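PDB 3HC7: endolysin B from Mycobacterium phage D29, which hydrolyses the mycolic acid–arabinogalactan linkage of the mycobacterial cell wall, helping the phage to break open its host and release progeny. Local coordinates for residues Q90-H95 / V113-N118; G124-D129 / P134-D139; R185-A190 / A217-I222; A58-Q63 / A85-Q90. All blocks are in the same frame, centred on the assembly; numbering follows the deposited sequence.

Interaction 1 of 4, residues Q90-H95 / V113-N118; sequences QVLKHH and VIFWGN
Leu92 drops one methyl, CD2, between the side chains of Val113 and Phe115. That methyl lies 4.3 Å from Val113 CG2, a contact of two branch ends, and meets Phe115 CZ at the same distance. The two partners differ in how they present themselves: CD2 comes to the rim of the phenyl ring, near its plane, rather than over a face. With CG anti to the backbone N, the Leu92 chi1 of 179° sends the branch end away from the helix, and CD2 is the methyl that meets the strand. Even so the touch is light, as the nearest backbones, at Leu92 and Val113, have CA atoms 9.0 Å apart.

One face of the Phe115 ring carries the amide of Asn118, whose ND2 sits 3.4 Å above the ring plane and toward the rim. That amide is itself fixed at both ends: ND2 is bonded to Asp160 OD2, and OD1 accepts from Met120 N. Within the helix, Lys93 CG lies over the His94 ring.

In the alpha/beta-hydrolase core this is the return half of a beta-alpha-beta crossover, from strand 76-81 through helix 83-96 into strand 110-116. Alternation along the strand turns Val113 and Phe115 to this helix, where Val88 and Ala85 extend the packing, and sends Ile114 and Trp116 to helix 245-251 on the opposite face of the sheet.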
loop_
_atom_site.group_PDB
_atom_site.type_symbol
_atom_site.label_atom_id
_atom_site.label_comp_id
_atom_site.label_asym_id
_atom_site.label_seq_id
_atom_site.Cartn_x
_atom_site.Cartn_y
_atom_site.Cartn_z
ATOM N N GLN A 90 1.023 5.075 4.954
ATOM C CA GLN A 90 0.467 6.242 5.623
ATOM C C GLN A 90 0.795 6.224 7.097
ATOM O O GLN A 90 1.154 7.253 7.672
ATOM C CB GLN A 90 -1.042 6.310 5.430
ATOM C CG GLN A 90 -1.437 6.782 4.053
ATOM C CD GLN A 90 -1.198 8.260 3.866
ATOM O OE1 GLN A 90 -1.648 9.073 4.669
ATOM N NE2 GLN A 90 -0.505 8.622 2.792
ATOM N N VAL A 91 0.662 5.048 7.708
ATOM C CA VAL A 91 0.940 4.896 9.125
ATOM C C VAL A 91 2.404 5.203 9.393
ATOM O O VAL A 91 2.718 5.956 10.301
ATOM C CB VAL A 91 0.547 3.492 9.648
ATOM C CG1 VAL A 91 1.178 3.227 11.002
ATOM C CG2 VAL A 91 -0.959 3.378 9.745
ATOM N N LEU A 92 3.294 4.642 8.579
ATOM C CA LEU A 92 4.723 4.885 8.726
ATOM C C LEU A 92 5.054 6.363 8.570
ATOM O O LEU A 92 5.599 6.985 9.481
ATOM C CB LEU A 92 5.516 4.071 7.701
ATOM C CG LEU A 92 7.045 4.208 7.672
ATOM C CD1 LEU A 92 7.680 4.038 9.053
ATOM C CD2 LEU A 92 7.635 3.191 6.715
ATOM N N LYS A 93 4.740 6.920 7.404
ATOM C CA LYS A 93 5.132 8.295 7.091
ATOM C C LYS A 93 4.543 9.338 8.037
ATOM O O LYS A 93 5.236 10.263 8.465
ATOM C CB LYS A 93 4.763 8.659 5.653
ATOM C CG LYS A 93 5.265 10.039 5.240
ATOM C CD LYS A 93 4.948 10.367 3.787
ATOM C CE LYS A 93 5.276 11.826 3.476
ATOM N NZ LYS A 93 5.174 12.127 2.021
ATOM N N HIS A 94 3.266 9.192 8.368
ATOM C CA HIS A 94 2.573 10.261 9.072
ATOM C C HIS A 94 2.202 9.963 10.507
ATOM O O HIS A 94 1.642 10.828 11.169
ATOM C CB HIS A 94 1.311 10.683 8.311
ATOM C CG HIS A 94 1.593 11.280 6.973
ATOM N ND1 HIS A 94 1.067 10.768 5.804
ATOM C CD2 HIS A 94 2.358 12.339 6.612
ATOM C CE1 HIS A 94 1.494 11.491 4.783
ATOM N NE2 HIS A 94 2.279 12.449 5.246
ATOM N N HIS A 95 2.492 8.752 10.991
ATOM C CA HIS A 95 2.136 8.410 12.368
ATOM C C HIS A 95 3.289 7.829 13.181
ATOM O O HIS A 95 3.334 7.997 14.397
ATOM C CB HIS A 95 0.888 7.521 12.415
ATOM C CG HIS A 95 -0.335 8.190 11.865
ATOM N ND1 HIS A 95 -0.746 8.030 10.560
ATOM C CD2 HIS A 95 -1.221 9.043 12.434
ATOM C CE1 HIS A 95 -1.838 8.744 10.349
ATOM N NE2 HIS A 95 -2.148 9.368 11.469
ATOM N N VAL A 113 9.745 -3.365 7.528
ATOM C CA VAL A 113 8.511 -3.059 6.825
ATOM C C VAL A 113 8.564 -3.670 5.448
ATOM O O VAL A 113 9.598 -3.608 4.782
ATOM C CB VAL A 113 8.301 -1.547 6.665
ATOM C CG1 VAL A 113 6.920 -1.275 6.105
ATOM C CG2 VAL A 113 8.465 -0.863 7.989
ATOM N N ILE A 114 7.449 -4.255 5.026
ATOM C CA ILE A 114 7.337 -4.843 3.697
ATOM C C ILE A 114 6.194 -4.225 2.911
ATOM O O ILE A 114 5.058 -4.180 3.388
ATOM C CB ILE A 114 7.081 -6.358 3.766
ATOM C CG1 ILE A 114 8.300 -7.085 4.325
ATOM C CG2 ILE A 114 6.725 -6.895 2.384
ATOM C CD1 ILE A 114 8.019 -8.506 4.724
ATOM N N PHE A 115 6.507 -3.758 1.705
ATOM C CA PHE A 115 5.497 -3.324 0.752
ATOM C C PHE A 115 5.564 -4.176 -0.511
ATOM O O PHE A 115 6.653 -4.458 -1.016
ATOM C CB PHE A 115 5.737 -1.872 0.345
ATOM C CG PHE A 115 5.771 -0.906 1.494
ATOM C CD1 PHE A 115 4.594 -0.469 2.087
ATOM C CD2 PHE A 115 6.979 -0.415 1.966
ATOM C CE1 PHE A 115 4.622 0.440 3.137
ATOM C CE2 PHE A 115 7.012 0.492 3.012
ATOM C CZ PHE A 115 5.833 0.917 3.604
ATOM N N TRP A 116 4.405 -4.590 -1.014
ATOM C CA TRP A 116 4.311 -5.127 -2.369
ATOM C C TRP A 116 3.381 -4.196 -3.126
ATOM O O TRP A 116 2.366 -3.772 -2.572
ATOM C CB TRP A 116 3.686 -6.524 -2.393
ATOM C CG TRP A 116 4.369 -7.613 -1.600
ATOM C CD1 TRP A 116 5.376 -8.442 -2.028
ATOM C CD2 TRP A 116 4.034 -8.044 -0.275
ATOM N NE1 TRP A 116 5.704 -9.338 -1.034
ATOM C CE2 TRP A 116 4.895 -9.116 0.050
ATOM C CE3 TRP A 116 3.095 -7.624 0.670
ATOM C CZ2 TRP A 116 4.841 -9.768 1.282
ATOM C CZ3 TRP A 116 3.045 -8.271 1.894
ATOM C CH2 TRP A 116 3.915 -9.331 2.188
ATOM N N GLY A 117 3.716 -3.889 -4.379
ATOM C CA GLY A 117 2.884 -3.054 -5.239
ATOM C C GLY A 117 2.427 -1.748 -4.602
ATOM O O GLY A 117 1.227 -1.492 -4.497
ATOM N N ASN A 118 3.394 -0.914 -4.223
ATOM C CA ASN A 118 3.180 0.251 -3.355
ATOM C C ASN A 118 2.934 1.600 -4.067
ATOM O O ASN A 118 3.853 2.187 -4.646
ATOM C CB ASN A 118 4.391 0.370 -2.410
ATOM C CG ASN A 118 4.214 1.439 -1.356
ATOM O OD1 ASN A 118 3.125 1.975 -1.179
ATOM N ND2 ASN A 118 5.292 1.756 -0.645
#

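Interaction 2 of 4, residues G124-D129 / P134-D139; sequences GFAHSD and PVAAPD
Val135 lays its CG2 methyl over the peptide link between His127 and Ser128, 3.7 Å from His127 C and 3.9 Å from Ser128 N. The same methyl also reaches Ala126 CB at 3.8 Å, so a single branch spans three consecutive residues of 124-129. It can do this because CG2 is the branch anti to the backbone N, while CG1 (chi1 66°) takes the place between N and the carbonyl carbon. Ala126 has a second, looser neighbour in Ala136, with the two CB atoms 4.4 Å apart. At the other end Gly124 CA rests against the carbonyl oxygen of Pro138 at 3.5 Å.

The two extended pieces run nearly antiparallel, 164° apart, and together make a hairpin-like loop between strands 110-116 and 140-141, near the surface. The side chain of Ala136 is about 7 Å from that of Asp166, the presumed active-site acid. The pieces do not pair as a beta ladder; several of their polar groups have partners elsewhere. His127 ND1 is bonded to Asp160 N, Ser128 OG to Glu130 N, and the carboxylate of Asp129 to His163 and Asn243.

The chemistry between the pieces is therefore methyl against methyl and methyl against peptide. Such contacts are short-range and little directional, so the bonds to the surroundings, such as Ala136 with Ala162, probably do more to hold the loop in place.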
loop_
_atom_site.group_PDB
_atom_site.type_symbol
_atom_site.label_atom_id
_atom_site.label_comp_id
_atom_site.label_asym_id
_atom_site.label_seq_id
_atom_site.Cartn_x
_atom_site.Cartn_y
_atom_site.Cartn_z
ATOM N N GLY A 124 12.962 5.332 -6.828
ATOM C CA GLY A 124 14.174 4.555 -7.020
ATOM C C GLY A 124 14.442 3.501 -5.959
ATOM O O GLY A 124 15.496 2.870 -5.953
ATOM N N PHE A 125 13.480 3.302 -5.067
ATOM C CA PHE A 125 13.601 2.330 -3.989
ATOM C C PHE A 125 12.791 1.063 -4.307
ATOM O O PHE A 125 11.572 1.071 -4.182
ATOM C CB PHE A 125 13.082 2.970 -2.704
ATOM C CG PHE A 125 13.407 2.205 -1.456
ATOM C CD1 PHE A 125 14.393 2.659 -0.592
ATOM C CD2 PHE A 125 12.716 1.050 -1.130
ATOM C CE1 PHE A 125 14.693 1.969 0.568
ATOM C CE2 PHE A 125 13.020 0.347 0.031
ATOM C CZ PHE A 125 14.008 0.811 0.879
ATOM N N ALA A 126 13.461 -0.022 -4.701
ATOM C CA ALA A 126 12.756 -1.266 -5.033
ATOM C C ALA A 126 13.597 -2.535 -4.868
ATOM O O ALA A 126 14.824 -2.501 -4.975
ATOM C CB ALA A 126 12.205 -1.194 -6.443
ATOM N N HIS A 127 12.917 -3.657 -4.624
ATOM C CA HIS A 127 13.576 -4.950 -4.458
ATOM C C HIS A 127 12.912 -5.983 -5.345
ATOM O O HIS A 127 11.705 -5.921 -5.578
ATOM C CB HIS A 127 13.510 -5.430 -3.002
ATOM C CG HIS A 127 14.208 -4.527 -2.032
ATOM N ND1 HIS A 127 13.530 -3.646 -1.217
ATOM C CD2 HIS A 127 15.523 -4.377 -1.742
ATOM C CE1 HIS A 127 14.397 -2.987 -0.469
ATOM N NE2 HIS A 127 15.612 -3.411 -0.770
ATOM N N SER A 128 13.700 -6.937 -5.836
ATOM C CA SER A 128 13.171 -8.011 -6.665
ATOM C C SER A 128 12.490 -9.065 -5.803
ATOM O O SER A 128 12.929 -9.333 -4.682
ATOM C CB SER A 128 14.296 -8.661 -7.475
ATOM O OG SER A 128 13.817 -9.785 -8.194
ATOM N N ASP A 129 11.417 -9.657 -6.322
ATOM C CA ASP A 129 10.777 -10.784 -5.645
ATOM C C ASP A 129 11.228 -12.120 -6.239
ATOM O O ASP A 129 10.557 -13.141 -6.082
ATOM C CB ASP A 129 9.250 -10.659 -5.659
ATOM C CG ASP A 129 8.670 -10.664 -7.062
ATOM O OD1 ASP A 129 9.385 -10.292 -8.008
ATOM O OD2 ASP A 129 7.489 -11.034 -7.213
ATOM N N PRO A 134 10.601 -8.457 -13.886
ATOM C CA PRO A 134 11.747 -7.568 -13.675
ATOM C C PRO A 134 11.433 -6.495 -12.636
ATOM O O PRO A 134 10.355 -5.906 -12.668
ATOM C CB PRO A 134 11.948 -6.927 -15.047
ATOM C CG PRO A 134 10.604 -6.980 -15.699
ATOM C CD PRO A 134 9.871 -8.156 -15.132
ATOM N N VAL A 135 12.364 -6.255 -11.723
ATOM C CA VAL A 135 12.175 -5.233 -10.706
ATOM C C VAL A 135 11.918 -3.884 -11.375
ATOM O O VAL A 135 12.369 -3.646 -12.495
ATOM C CB VAL A 135 13.399 -5.139 -9.775
ATOM C CG1 VAL A 135 14.611 -4.645 -10.547
ATOM C CG2 VAL A 135 13.100 -4.238 -8.580
ATOM N N ALA A 136 11.179 -3.013 -10.691
ATOM C CA ALA A 136 10.867 -1.682 -11.204
ATOM C C ALA A 136 12.134 -0.866 -11.459
ATOM O O ALA A 136 13.087 -0.933 -10.688
ATOM C CB ALA A 136 9.955 -0.951 -10.232
ATOM N N ALA A 137 12.126 -0.085 -12.537
ATOM C CA ALA A 137 13.294 0.692 -12.959
ATOM C C ALA A 137 13.615 1.838 -12.003
ATOM O O ALA A 137 12.760 2.264 -11.227
ATOM C CB ALA A 137 13.087 1.222 -14.370
ATOM N N PRO A 138 14.855 2.341 -12.068
ATOM C CA PRO A 138 15.403 3.376 -11.182
ATOM C C PRO A 138 14.726 4.737 -11.285
ATOM O O PRO A 138 14.779 5.496 -10.319
ATOM C CB PRO A 138 16.852 3.507 -11.658
ATOM C CG PRO A 138 17.157 2.206 -12.317
ATOM C CD PRO A 138 15.885 1.779 -12.958
ATOM N N ASP A 139 14.139 5.067 -12.429
ATOM C CA ASP A 139 13.515 6.383 -12.568
ATOM C C ASP A 139 12.010 6.349 -12.299
ATOM O O ASP A 139 11.292 7.291 -12.634
ATOM C CB ASP A 139 13.834 7.023 -13.930
ATOM C CG ASP A 139 13.255 6.250 -15.098
ATOM O OD1 ASP A 139 13.027 5.032 -14.959
ATOM O OD2 ASP A 139 13.037 6.866 -16.165
#

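Interaction 3 of 4, residues R185-A190 / A217-I222; sequences RIVMKA and ALAGAI
No flat group enters the space between Val187 and its partners Ala219 and Ile222, all of them aliphatic. The one planar side-chain group in the two segments, the guanidinium of Arg185, is turned well away from 217-222: its NH1 and NH2 are bonded to the carbonyl oxygens of Ile143 and Leu176, which tie this buried arginine to the loops holding those two residues. The motif is plain helix-helix packing, helix 179-189 against helix 212-230, in the helical region that lies in sequence between Asp166 and His240 of this alpha/beta hydrolase.

Val187 works as a fork. With chi1 at 163°, CG1 stands anti to the backbone N and CG2 sits beside it, and the two methyls go to different residues on the facing helix. CG2 meets Ala219 CB at 4.0 Å, while CG1 faces the branch methyl of Ile222. Ala219 and Ile222 are three residues apart, close to one helical turn, and so lie on one side of their helix. With only a methyl at Ala219 the backbones can come close; the Val187 and Ala219 CA atoms are 6.5 Å apart.

Neighbours extend the apolar seam. Val187 also touches Ile223 and Leu226 further along helix 212-230, Ile222 reaches back to Ile183, and Ala219 leans on Val200 of helix 200-207, which adds a third helix to the packing. The fork's looser prong is Val187 CG1 to Ile222 CG2, at 4.4 Å; its other methyl, CG2, is also 4.1 Å from the backbone oxygen of Ala219.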
loop_
_atom_site.group_PDB
_atom_site.type_symbol
_atom_site.label_atom_id
_atom_site.label_comp_id
_atom_site.label_asym_id
_atom_site.label_seq_id
_atom_site.Cartn_x
_atom_site.Cartn_y
_atom_site.Cartn_z
ATOM N N ARG A 185 -4.708 9.050 -10.232
ATOM C CA ARG A 185 -4.557 9.545 -8.856
ATOM C C ARG A 185 -5.901 10.023 -8.337
ATOM O O ARG A 185 -6.245 9.798 -7.189
ATOM C CB ARG A 185 -3.544 10.689 -8.763
ATOM C CG ARG A 185 -2.174 10.266 -8.303
ATOM C CD ARG A 185 -1.322 11.458 -7.896
ATOM N NE ARG A 185 -1.245 12.454 -8.946
ATOM C CZ ARG A 185 -0.300 12.484 -9.876
ATOM N NH1 ARG A 185 0.651 11.563 -9.891
ATOM N NH2 ARG A 185 -0.308 13.436 -10.790
ATOM N N ILE A 186 -6.676 10.679 -9.196
ATOM C CA ILE A 186 -7.983 11.157 -8.774
ATOM C C ILE A 186 -8.854 10.007 -8.261
ATOM O O ILE A 186 -9.456 10.098 -7.184
ATOM C CB ILE A 186 -8.678 11.908 -9.914
ATOM C CG1 ILE A 186 -8.088 13.318 -10.003
ATOM C CG2 ILE A 186 -10.187 11.953 -9.691
ATOM C CD1 ILE A 186 -8.462 14.063 -11.249
ATOM N N VAL A 187 -8.906 8.928 -9.037
ATOM C CA VAL A 187 -9.698 7.750 -8.686
ATOM C C VAL A 187 -9.279 7.158 -7.334
ATOM O O VAL A 187 -10.113 6.840 -6.478
ATOM C CB VAL A 187 -9.620 6.679 -9.807
ATOM C CG1 VAL A 187 -10.057 5.329 -9.301
ATOM C CG2 VAL A 187 -10.489 7.096 -10.958
ATOM N N MET A 188 -7.981 7.040 -7.128
ATOM C CA MET A 188 -7.484 6.503 -5.869
ATOM C C MET A 188 -7.757 7.384 -4.637
ATOM O O MET A 188 -7.927 6.861 -3.532
ATOM C CB MET A 188 -6.005 6.186 -5.984
ATOM C CG MET A 188 -5.718 4.973 -6.847
ATOM S SD MET A 188 -3.948 4.726 -7.021
ATOM C CE MET A 188 -3.407 5.129 -5.371
ATOM N N LYS A 189 -7.811 8.705 -4.819
ATOM C CA LYS A 189 -8.020 9.627 -3.690
ATOM C C LYS A 189 -9.477 10.042 -3.441
ATOM O O LYS A 189 -9.789 10.649 -2.417
ATOM C CB LYS A 189 -7.181 10.893 -3.895
ATOM C CG LYS A 189 -5.690 10.639 -3.942
ATOM C CD LYS A 189 -4.972 11.758 -4.670
ATOM C CE LYS A 189 -5.169 13.105 -3.990
ATOM N NZ LYS A 189 -4.373 14.165 -4.677
ATOM N N ALA A 190 -10.368 9.730 -4.379
ATOM C CA ALA A 190 -11.726 10.258 -4.337
ATOM C C ALA A 190 -12.563 9.654 -3.211
ATOM O O ALA A 190 -12.364 8.499 -2.838
ATOM C CB ALA A 190 -12.419 10.021 -5.684
ATOM N N ALA A 217 -15.430 9.369 -18.495
ATOM C CA ALA A 217 -15.267 8.096 -19.184
ATOM C C ALA A 217 -13.988 7.365 -18.775
ATOM O O ALA A 217 -14.025 6.167 -18.498
ATOM C CB ALA A 217 -15.296 8.302 -20.666
ATOM N N LEU A 218 -12.862 8.072 -18.743
ATOM C CA LEU A 218 -11.600 7.428 -18.372
ATOM C C LEU A 218 -11.612 6.965 -16.917
ATOM O O LEU A 218 -11.150 5.870 -16.598
ATOM C CB LEU A 218 -10.401 8.338 -18.623
ATOM C CG LEU A 218 -9.054 7.747 -18.185
ATOM C CD1 LEU A 218 -8.728 6.519 -19.015
ATOM C CD2 LEU A 218 -7.937 8.775 -18.298
ATOM N N ALA A 219 -12.114 7.814 -16.031
ATOM C CA ALA A 219 -12.270 7.432 -14.634
ATOM C C ALA A 219 -13.137 6.175 -14.494
ATOM O O ALA A 219 -12.813 5.270 -13.733
ATOM C CB ALA A 219 -12.855 8.579 -13.829
ATOM N N GLY A 220 -14.246 6.123 -15.222
ATOM C CA GLY A 220 -15.073 4.928 -15.210
ATOM C C GLY A 220 -14.323 3.683 -15.661
ATOM O O GLY A 220 -14.438 2.615 -15.064
ATOM N N ALA A 221 -13.544 3.818 -16.726
ATOM C CA ALA A 221 -12.829 2.677 -17.273
ATOM C C ALA A 221 -11.740 2.233 -16.322
ATOM O O ALA A 221 -11.470 1.037 -16.177
ATOM C CB ALA A 221 -12.253 3.015 -18.659
ATOM N N ILE A 222 -11.117 3.190 -15.648
ATOM C CA ILE A 222 -10.086 2.824 -14.696
ATOM C C ILE A 222 -10.746 2.066 -13.545
ATOM O O ILE A 222 -10.232 1.042 -13.104
ATOM C CB ILE A 222 -9.294 4.044 -14.199
ATOM C CG1 ILE A 222 -8.417 4.596 -15.331
ATOM C CG2 ILE A 222 -8.410 3.660 -13.022
ATOM C CD1 ILE A 222 -7.912 6.003 -15.069
#

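Interaction 4 of 4, residues A58-Q63 / A85-Q90; sequences AELILQ and AIVVGQ
After Glu59, which turns to Ile39, Leu60 meets Val87 and Val88. In the leucine, chi1 of 176° swings CG off the helix toward 85-90, and CD2 does the touching. That methyl is 4.1 Å from Val87 CG1, where the two side chains pass each other on a slant, and 4.1 Å from Val88 CA, so it rests against the backbone of the second helix as well as its branches. Val88 CG2 completes the group, 4.2 Å from Leu60 CD2. In the alpha/beta-hydrolase fold these are neighbouring helices on one face of the parallel sheet, and helix 83-96 is the one that follows the nucleophile Ser82. Strand 5-9 packs against both: Leu60 touches Phe7, while Val87 and Val88 touch Val9. Ile61 comes next, leaving 85-90 aside and packing on Val91 and His95, one and two turns beyond Val87. Leu62 belongs to the exposed side. Gln63 lies on the buried side again, its side chain touching Phe7.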
loop_
_atom_site.group_PDB
_atom_site.type_symbol
_atom_site.label_atom_id
_atom_site.label_comp_id
_atom_site.label_asym_id
_atom_site.label_seq_id
_atom_site.Cartn_x
_atom_site.Cartn_y
_atom_site.Cartn_z
ATOM N N ALA A 58 -6.775 3.619 10.404
ATOM C CA ALA A 58 -7.258 3.740 11.774
ATOM C C ALA A 58 -7.090 2.418 12.518
ATOM O O ALA A 58 -6.660 2.399 13.670
ATOM C CB ALA A 58 -8.701 4.191 11.796
ATOM N N GLU A 59 -7.411 1.310 11.862
ATOM C CA GLU A 59 -7.296 0.014 12.523
ATOM C C GLU A 59 -5.844 -0.393 12.772
ATOM O O GLU A 59 -5.530 -0.991 13.802
ATOM C CB GLU A 59 -8.020 -1.076 11.743
ATOM C CG GLU A 59 -7.936 -2.450 12.415
ATOM C CD GLU A 59 -8.775 -2.552 13.682
ATOM O OE1 GLU A 59 -9.658 -1.693 13.895
ATOM O OE2 GLU A 59 -8.558 -3.499 14.467
ATOM N N LEU A 60 -4.958 -0.072 11.837
ATOM C CA LEU A 60 -3.555 -0.431 11.998
ATOM C C LEU A 60 -2.918 0.346 13.153
ATOM O O LEU A 60 -2.103 -0.187 13.910
ATOM C CB LEU A 60 -2.778 -0.199 10.699
ATOM C CG LEU A 60 -1.278 -0.471 10.845
ATOM C CD1 LEU A 60 -1.046 -1.875 11.383
ATOM C CD2 LEU A 60 -0.548 -0.258 9.534
ATOM N N ILE A 61 -3.300 1.609 13.292
ATOM C CA ILE A 61 -2.777 2.436 14.369
ATOM C C ILE A 61 -3.261 1.883 15.708
ATOM O O ILE A 61 -2.472 1.681 16.633
ATOM C CB ILE A 61 -3.231 3.893 14.219
ATOM C CG1 ILE A 61 -2.509 4.558 13.044
ATOM C CG2 ILE A 61 -2.967 4.665 15.509
ATOM C CD1 ILE A 61 -3.161 5.859 12.592
ATOM N N LEU A 62 -4.566 1.633 15.788
ATOM C CA LEU A 62 -5.198 1.082 16.982
ATOM C C LEU A 62 -4.495 -0.194 17.447
ATOM O O LEU A 62 -4.097 -0.306 18.606
ATOM C CB LEU A 62 -6.681 0.803 16.701
ATOM C CG LEU A 62 -7.649 0.532 17.860
ATOM C CD1 LEU A 62 -9.046 0.213 17.348
ATOM C CD2 LEU A 62 -7.161 -0.597 18.738
ATOM N N GLN A 63 -4.347 -1.149 16.537
ATOM C CA GLN A 63 -3.771 -2.445 16.857
ATOM C C GLN A 63 -2.319 -2.343 17.305
ATOM O O GLN A 63 -1.905 -3.025 18.239
ATOM C CB GLN A 63 -3.883 -3.385 15.654
ATOM C CG GLN A 63 -5.295 -3.876 15.389
ATOM C CD GLN A 63 -5.792 -4.797 16.494
ATOM O OE1 GLN A 63 -6.997 -4.974 16.681
ATOM N NE2 GLN A 63 -4.857 -5.385 17.233
ATOM N N ALA A 85 -0.514 -1.502 1.000
ATOM C CA ALA A 85 0.766 -0.799 1.054
ATOM C C ALA A 85 0.541 0.676 1.350
ATOM O O ALA A 85 1.329 1.302 2.057
ATOM C CB ALA A 85 1.523 -0.965 -0.247
ATOM N N ILE A 86 -0.529 1.240 0.800
ATOM C CA ILE A 86 -0.882 2.620 1.137
ATOM C C ILE A 86 -1.173 2.748 2.637
ATOM O O ILE A 86 -0.696 3.684 3.288
ATOM C CB ILE A 86 -2.110 3.133 0.352
ATOM C CG1 ILE A 86 -1.919 2.974 -1.157
ATOM C CG2 ILE A 86 -2.385 4.608 0.679
ATOM C CD1 ILE A 86 -3.191 3.327 -1.962
ATOM N N VAL A 87 -1.957 1.814 3.181
ATOM C CA VAL A 87 -2.281 1.846 4.606
ATOM C C VAL A 87 -1.007 1.833 5.450
ATOM O O VAL A 87 -0.822 2.692 6.313
ATOM C CB VAL A 87 -3.204 0.674 5.034
ATOM C CG1 VAL A 87 -3.312 0.603 6.578
ATOM C CG2 VAL A 87 -4.582 0.810 4.392
ATOM N N VAL A 88 -0.130 0.863 5.203
ATOM C CA VAL A 88 1.117 0.760 5.969
ATOM C C VAL A 88 1.992 1.996 5.748
ATOM O O VAL A 88 2.622 2.499 6.682
ATOM C CB VAL A 88 1.921 -0.512 5.609
ATOM C CG1 VAL A 88 3.292 -0.503 6.295
ATOM C CG2 VAL A 88 1.149 -1.774 5.995
ATOM N N GLY A 89 2.030 2.474 4.508
ATOM C CA GLY A 89 2.823 3.642 4.157
ATOM C C GLY A 89 2.338 4.912 4.848
ATOM O O GLY A 89 3.143 5.727 5.293
ATOM N N GLN A 90 1.023 5.075 4.954
ATOM C CA GLN A 90 0.467 6.242 5.623
ATOM C C GLN A 90 0.795 6.224 7.097
ATOM O O GLN A 90 1.154 7.253 7.672
ATOM C CB GLN A 90 -1.042 6.310 5.430
ATOM C CG GLN A 90 -1.437 6.782 4.053
ATOM C CD GLN A 90 -1.198 8.260 3.866
ATOM O OE1 GLN A 90 -1.648 9.073 4.669
ATOM N NE2 GLN A 90 -0.505 8.622 2.792
#

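In the fold
From the N terminus the four contacts follow in series, none nested in or crossing another. Interaction 4 closes first, joining helix 50-70 to helix 83-96 and closing the loop that contains strand 76-81 and Ser82. Interaction 1 then joins helix 83-96 to strand 110-116; it shares Gln90 with interaction 4, and Phe115 CE1 lies 3.6 Å from Val88 CG1, so the two contacts touch and pack as neighbours. Interaction 2 closes a short loop beyond that strand, its centre about 24 Å from that of interaction 4, on the opposite side of the chain's centre. Interaction 3 joins two later helices, and Met188 links it back to Ile86 of interaction 4.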